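Alcohol dehydrogenase IV (Corynebacterium glutamicum, PDB 3IV7) probably reduces maleylacetate with a nicotinamide cofactor and may also act as an NAD-dependent alcohol dehydrogenase. Local coordinates at residues V83-E88 against M109-P114; M166-G171 against K208-P213; S238-K243 against L268-G273. All blocks are in the same frame, centred on the assembly; numbering follows the deposited sequence.

Interaction 1: residues V83-E88 against M109-P114; sequences VATDNE and MTTALP
Thr85 and Thr111 meet through their methyl groups, CG2 of Thr85 lying 3.8 Å from CG2 of Thr111, while Ala84 and Leu113 make the second, more deeply placed touch. In that inner half the CB of Ala84 meets CD1 of Leu113 at 4.0 Å. Alanine suits this point: its single methyl touches Leu113 while the side chain also meets Met41 of strand 40-43, and a small residue fits so close a place. Leucine has the length to reach back to the helix from the loop that follows Thr111, and it also rests on Ile89. The outer half differs in burial rather than in closeness: Ala84 is buried but Thr85 is exposed, so the threonine methyls, near as they are, touch at the solvent margin. No hydrogen bond crosses between the segments. Threonine serves here because it is two-faced. In both residues chi1 (59° and 63°) tucks OG1 between the backbone N and the carbonyl carbon and sets CG2 beside the N, where it meets the partner. Each hydroxyl is thereby kept for its own helix. Thr85 OG1 bonds to the carbonyls of Arg81 and Ala82, whereas Thr111 OG1 bonds to Ile107 O and accepts from Leu113 N (3.2 Å, 160°), closing an ST turn at the helix end. Helix 74-86 ends just beyond the contact in a Schellman motif with Glu88, at positive phi, as C-prime residue; there Asn87 ND2 also reaches Val83 O at 2.8 Å, from the opposite face of the carbonyl plane to Asn87 N. The pairing joins the C-terminal ends of two helices flanking a parallel sheet, the second of them linking adjacent strands 91-96 and 115-119 in a beta-alpha-beta crossover, as in the Rossmann-like N-terminal domain of iron-containing alcohol dehydrogenases.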
# COMPACT_ATOMS: atom_id res chain seq x y z
N VAL A 83 30.45 14.45 -8.24
CA VAL A 83 30.06 14.37 -9.67
C VAL A 83 28.65 14.95 -9.88
O VAL A 83 28.43 15.83 -10.75
CB VAL A 83 30.13 12.90 -10.19
CG1 VAL A 83 29.50 12.78 -11.57
CG2 VAL A 83 31.59 12.42 -10.22
N ALA A 84 27.70 14.51 -9.04
CA ALA A 84 26.34 15.02 -9.08
C ALA A 84 26.28 16.55 -8.96
O ALA A 84 25.69 17.24 -9.80
CB ALA A 84 25.48 14.36 -7.94
N THR A 85 26.89 17.07 -7.91
CA THR A 85 26.85 18.48 -7.64
C THR A 85 27.66 19.31 -8.68
O THR A 85 27.18 20.32 -9.16
CB THR A 85 27.34 18.79 -6.21
OG1 THR A 85 28.68 18.34 -6.06
CG2 THR A 85 26.48 18.12 -5.18
N ASP A 86 28.86 18.86 -9.01
CA ASP A 86 29.71 19.57 -9.99
C ASP A 86 29.05 19.70 -11.36
O ASP A 86 29.28 20.67 -12.07
CB ASP A 86 31.05 18.86 -10.17
CG ASP A 86 31.97 19.00 -8.96
OD1 ASP A 86 31.64 19.77 -8.03
OD2 ASP A 86 33.02 18.32 -8.94
N ASN A 87 28.25 18.71 -11.73
CA ASN A 87 27.66 18.67 -13.05
C ASN A 87 26.22 19.16 -13.04
O ASN A 87 25.52 19.06 -14.05
CB ASN A 87 27.74 17.25 -13.59
CG ASN A 87 29.15 16.87 -13.99
OD1 ASN A 87 29.64 17.29 -15.02
ND2 ASN A 87 29.79 16.03 -13.18
N GLU A 88 25.79 19.67 -11.90
CA GLU A 88 24.46 20.22 -11.77
C GLU A 88 23.39 19.22 -12.20
O GLU A 88 22.38 19.57 -12.81
CB GLU A 88 24.36 21.52 -12.54
CG GLU A 88 25.32 22.55 -12.00
CD GLU A 88 25.38 23.79 -12.86
OE1 GLU A 88 25.73 23.67 -14.04
OE2 GLU A 88 25.12 24.87 -12.32
N MSE A 109 21.13 11.36 -0.09
CA MSE A 109 21.23 11.72 1.33
C MSE A 109 21.69 13.14 1.53
O MSE A 109 21.21 13.83 2.43
CB MSE A 109 22.21 10.81 2.06
CG MSE A 109 21.75 9.39 2.21
SE MSE A 109 23.20 8.26 2.94
CE MSE A 109 23.28 8.99 4.70
N THR A 110 22.66 13.57 0.72
CA THR A 110 23.23 14.90 0.87
C THR A 110 22.72 15.94 -0.13
O THR A 110 22.76 17.11 0.15
CB THR A 110 24.73 14.85 0.79
OG1 THR A 110 25.13 14.33 -0.49
CG2 THR A 110 25.30 13.95 1.90
N THR A 111 22.28 15.50 -1.31
CA THR A 111 21.86 16.42 -2.38
C THR A 111 20.34 16.58 -2.47
O THR A 111 19.86 17.51 -3.10
CB THR A 111 22.31 15.89 -3.75
OG1 THR A 111 21.67 14.64 -4.01
CG2 THR A 111 23.84 15.71 -3.80
N ALA A 112 19.59 15.65 -1.88
CA ALA A 112 18.14 15.66 -1.98
C ALA A 112 17.66 15.41 -3.43
O ALA A 112 16.49 15.60 -3.71
CB ALA A 112 17.54 17.04 -1.42
N LEU A 113 18.53 14.91 -4.31
CA LEU A 113 18.13 14.65 -5.69
C LEU A 113 17.17 13.48 -5.76
O LEU A 113 17.32 12.50 -5.03
CB LEU A 113 19.35 14.35 -6.56
CG LEU A 113 20.22 15.56 -6.94
CD1 LEU A 113 21.52 15.06 -7.55
CD2 LEU A 113 19.44 16.55 -7.92
N PRO A 114 16.23 13.54 -6.67
CA PRO A 114 15.31 12.45 -6.86
C PRO A 114 15.96 11.30 -7.59
O PRO A 114 16.91 11.51 -8.40
CB PRO A 114 14.20 13.07 -7.71
CG PRO A 114 14.84 14.20 -8.39
CD PRO A 114 15.86 14.72 -7.47

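Interaction 2: residues M166-G171 against K208-P213; sequences MSVASG and KIVANP
Ser167 and Ile209, like Val168 and Val210, meet through saturated carbon, and the flat groups nearby belong to Tyr122 and Arg219, both touched by Ile209. The closer pair is Val168 and Val210, whose CG2 methyls approach to 3.6 Å, the two side chains slanting past each other. Each valine has CG1 anti to its backbone N (chi1 171° in both), a rotamer that suits a helix and places the remaining methyl, CG2, beside the N, where it meets its counterpart. A beta-branched residue is apt at such a point, since its methyls stand close to the backbone and allow the helices to come near. One residue earlier in each segment, the CB of Ser167 sits 4.1 Å from CG2 of Ile209; the small serine admits the branch methyl of isoleucine, and both residues are buried. These contacts join helix 164-181 to the end of helix 189-211, and belong to the all-helical C-terminal domain of the iron-containing alcohol dehydrogenase family. The backbones keep an even spacing over the two pairs: the CA atoms of Ser167 and Ile209 are 8.0 Å apart, those of Val168 and Val210 7.9 Å. No hydrogen bond crosses between the segments, and the polar end of Ser167 plays no part across the interface. Its OG, anti to the carbonyl carbon (chi1 -62°), turns back to Pro163 O, four residues back and just before the helix starts, and is also bonded by Arg219 NH1, so two partners satisfy this buried hydroxyl. Toward the outside, Val210 also touches Val164 and is partly exposed, whereas Val168 is buried.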
# COMPACT_ATOMS: atom_id res chain seq x y z
N MSE A 166 21.83 -16.80 -8.48
CA MSE A 166 21.62 -15.45 -7.93
C MSE A 166 20.13 -15.08 -7.86
O MSE A 166 19.68 -14.47 -6.89
CB MSE A 166 22.39 -14.41 -8.75
CG MSE A 166 22.19 -12.98 -8.30
SE MSE A 166 22.67 -12.66 -6.38
CE MSE A 166 22.14 -10.72 -6.27
N SER A 167 19.37 -15.47 -8.89
CA SER A 167 17.95 -15.17 -8.97
C SER A 167 17.23 -15.81 -7.78
O SER A 167 16.37 -15.18 -7.13
CB SER A 167 17.33 -15.70 -10.28
OG SER A 167 17.90 -15.12 -11.44
N VAL A 168 17.55 -17.08 -7.52
CA VAL A 168 16.96 -17.81 -6.39
C VAL A 168 17.39 -17.20 -5.03
O VAL A 168 16.56 -16.91 -4.19
CB VAL A 168 17.32 -19.32 -6.46
CG1 VAL A 168 16.91 -20.05 -5.20
CG2 VAL A 168 16.64 -19.95 -7.66
N ALA A 169 18.69 -16.99 -4.85
CA ALA A 169 19.17 -16.44 -3.59
C ALA A 169 18.59 -15.07 -3.36
O ALA A 169 18.12 -14.77 -2.25
CB ALA A 169 20.68 -16.41 -3.54
N SER A 170 18.60 -14.23 -4.39
CA SER A 170 18.05 -12.87 -4.27
C SER A 170 16.56 -12.92 -4.05
O SER A 170 16.01 -12.13 -3.28
CB SER A 170 18.38 -11.99 -5.50
OG SER A 170 17.84 -10.67 -5.33
N GLY A 171 15.87 -13.83 -4.73
CA GLY A 171 14.40 -13.98 -4.50
C GLY A 171 14.08 -14.36 -3.06
O GLY A 171 13.09 -13.90 -2.48
N LYS A 208 9.28 -21.04 -11.39
CA LYS A 208 9.09 -20.89 -12.82
C LYS A 208 10.40 -20.39 -13.49
O LYS A 208 10.69 -20.75 -14.61
CB LYS A 208 7.94 -19.92 -13.10
CG LYS A 208 6.56 -20.46 -12.73
CD LYS A 208 5.49 -19.41 -13.00
CE LYS A 208 4.19 -19.71 -12.25
NZ LYS A 208 3.25 -18.65 -12.44
N ILE A 209 11.18 -19.60 -12.75
CA ILE A 209 12.49 -19.11 -13.21
C ILE A 209 13.51 -20.26 -13.27
O ILE A 209 14.33 -20.34 -14.20
CB ILE A 209 13.03 -17.97 -12.30
CG1 ILE A 209 12.15 -16.71 -12.48
CG2 ILE A 209 14.53 -17.66 -12.61
CD1 ILE A 209 12.25 -15.73 -11.41
N VAL A 210 13.44 -21.18 -12.30
CA VAL A 210 14.35 -22.36 -12.28
C VAL A 210 13.98 -23.31 -13.41
O VAL A 210 14.83 -23.81 -14.11
CB VAL A 210 14.29 -23.11 -10.93
CG1 VAL A 210 15.06 -24.43 -11.02
CG2 VAL A 210 14.84 -22.18 -9.78
N ALA A 211 12.67 -23.50 -13.60
CA ALA A 211 12.16 -24.29 -14.70
C ALA A 211 12.51 -23.67 -16.09
O ALA A 211 12.73 -24.42 -17.07
CB ALA A 211 10.60 -24.47 -14.56
N ASN A 212 12.53 -22.35 -16.16
CA ASN A 212 12.85 -21.60 -17.38
C ASN A 212 13.37 -20.22 -17.00
O ASN A 212 12.59 -19.33 -16.59
CB ASN A 212 11.62 -21.47 -18.28
CG ASN A 212 11.93 -20.69 -19.59
OD1 ASN A 212 13.04 -20.24 -19.82
ND2 ASN A 212 10.93 -20.56 -20.44
N PRO A 213 14.69 -20.04 -17.07
CA PRO A 213 15.28 -18.73 -16.65
C PRO A 213 14.74 -17.52 -17.43
O PRO A 213 14.90 -16.40 -16.97
CB PRO A 213 16.79 -18.93 -16.93
CG PRO A 213 16.99 -20.40 -16.87
CD PRO A 213 15.73 -21.04 -17.38

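Interaction 3: residues S238-K243 against L268-G273; sequences SGLHHK and LAFNAG
At chi1 179° the CG of Leu240 points directly away from its backbone N, and Phe270 is built alike; the two side chains meet at about a right angle. With CD1 of Leu240 turned aside (chi2 60°), CD2 continues the extended chain, anti to CA, and reaches the ring: it lies 3.7 Å from CD2 and 3.8 Å from CE2 of Phe270, approaching obliquely to the ring plane. The same methyl comes to 4.2 Å from ND2 of Asn271, a neighbour but not a bonding partner. Leucine is well suited to the first turn of helix 240-250, right after the N-cap residue Gly239, because its branched end can also touch Val267, Val329 and Asn333. The nearest CA atoms, those of Leu240 and Asn271, are 9.0 Å apart, a spacing spanned by the leucine and phenylalanine side chains. A polar group beside the packing, the buried amide of Asn271, bonds through ND2 to Asn333 OD1. No hydrogen bond crosses between the segments themselves, which implies that the contact is held by close packing.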
# COMPACT_ATOMS: atom_id res chain seq x y z
N SER A 238 13.18 -3.94 10.62
CA SER A 238 14.03 -5.14 10.74
C SER A 238 13.74 -5.97 11.93
O SER A 238 13.85 -5.51 13.08
CB SER A 238 15.50 -4.74 10.78
OG SER A 238 15.88 -4.19 9.55
N GLY A 239 13.42 -7.24 11.67
CA GLY A 239 13.18 -8.21 12.71
C GLY A 239 14.45 -9.03 12.92
O GLY A 239 15.52 -8.67 12.41
N LEU A 240 14.33 -10.13 13.67
CA LEU A 240 15.48 -11.01 13.99
C LEU A 240 16.32 -11.41 12.75
O LEU A 240 17.55 -11.33 12.79
CB LEU A 240 14.99 -12.28 14.69
CG LEU A 240 16.03 -13.36 15.09
CD1 LEU A 240 17.07 -12.80 16.06
CD2 LEU A 240 15.35 -14.57 15.68
N HIS A 241 15.65 -11.85 11.68
CA HIS A 241 16.35 -12.30 10.48
C HIS A 241 17.27 -11.25 9.96
O HIS A 241 18.43 -11.53 9.69
CB HIS A 241 15.38 -12.71 9.37
CG HIS A 241 16.05 -12.91 8.05
ND1 HIS A 241 16.50 -14.13 7.63
CD2 HIS A 241 16.36 -12.03 7.06
CE1 HIS A 241 17.06 -14.01 6.44
NE2 HIS A 241 16.99 -12.74 6.07
N HIS A 242 16.76 -10.03 9.81
CA HIS A 242 17.55 -8.96 9.24
C HIS A 242 18.68 -8.54 10.15
O HIS A 242 19.74 -8.18 9.67
CB HIS A 242 16.66 -7.75 8.87
CG HIS A 242 15.72 -8.04 7.75
ND1 HIS A 242 14.53 -8.71 7.93
CD2 HIS A 242 15.83 -7.82 6.41
CE1 HIS A 242 13.94 -8.87 6.76
NE2 HIS A 242 14.70 -8.33 5.83
N LYS A 243 18.45 -8.56 11.45
CA LYS A 243 19.52 -8.21 12.40
C LYS A 243 20.67 -9.23 12.28
O LYS A 243 21.82 -8.85 12.19
CB LYS A 243 19.00 -8.18 13.83
CG LYS A 243 17.97 -7.09 14.15
CD LYS A 243 18.39 -5.72 13.65
CE LYS A 243 17.37 -4.65 14.04
NZ LYS A 243 17.87 -3.30 13.70
N LEU A 268 12.54 -18.60 10.61
CA LEU A 268 11.15 -19.02 10.53
C LEU A 268 10.88 -20.15 11.51
O LEU A 268 9.93 -20.08 12.32
CB LEU A 268 10.78 -19.46 9.14
CG LEU A 268 9.33 -19.90 8.97
CD1 LEU A 268 8.35 -18.78 9.44
CD2 LEU A 268 9.10 -20.26 7.52
N ALA A 269 11.70 -21.20 11.45
CA ALA A 269 11.56 -22.36 12.35
C ALA A 269 11.58 -21.93 13.79
O ALA A 269 10.80 -22.41 14.60
CB ALA A 269 12.68 -23.36 12.09
N PHE A 270 12.48 -21.00 14.10
CA PHE A 270 12.70 -20.50 15.47
C PHE A 270 11.49 -19.73 16.02
O PHE A 270 11.06 -19.97 17.14
CB PHE A 270 13.94 -19.59 15.47
CG PHE A 270 14.27 -18.98 16.82
CD1 PHE A 270 15.05 -19.68 17.73
CD2 PHE A 270 13.91 -17.68 17.12
CE1 PHE A 270 15.38 -19.12 18.97
CE2 PHE A 270 14.25 -17.10 18.36
CZ PHE A 270 14.97 -17.82 19.27
N ASN A 271 10.97 -18.78 15.23
CA ASN A 271 9.86 -17.88 15.68
C ASN A 271 8.43 -18.38 15.46
O ASN A 271 7.50 -17.87 16.10
CB ASN A 271 9.98 -16.54 14.98
CG ASN A 271 10.86 -15.59 15.70
OD1 ASN A 271 11.22 -15.81 16.86
ND2 ASN A 271 11.19 -14.48 15.04
N ALA A 272 8.24 -19.32 14.53
CA ALA A 272 6.90 -19.70 14.07
C ALA A 272 5.96 -20.04 15.19
O ALA A 272 4.88 -19.49 15.27
CB ALA A 272 6.98 -20.85 13.09
N GLY A 273 6.37 -20.97 16.05
CA GLY A 273 5.51 -21.44 17.16
C GLY A 273 5.03 -20.34 18.09
O GLY A 273 3.96 -20.45 18.71

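How the interactions relate
Interaction 1 lies in the sheet-containing N-terminal part, whereas interactions 2 and 3 both belong to the helical C-terminal part. The latter two have centres 24 Å apart and nearest atoms about 9 Å apart; helix 164-181 runs between them, carrying Ser167 and Val168 at one end and His177 and Asp180, partners of His242, further along. Interactions 1 and 3 lie on opposite sides of the chain's centre, 38 Å between centres, and interactions 1 and 2 have centres 35 Å apart. In this family the active site lies in the cleft between the two parts; segment 238-243 itself contributes His241 and His242 to a group of histidines with His177 and His260, whose role is not established here.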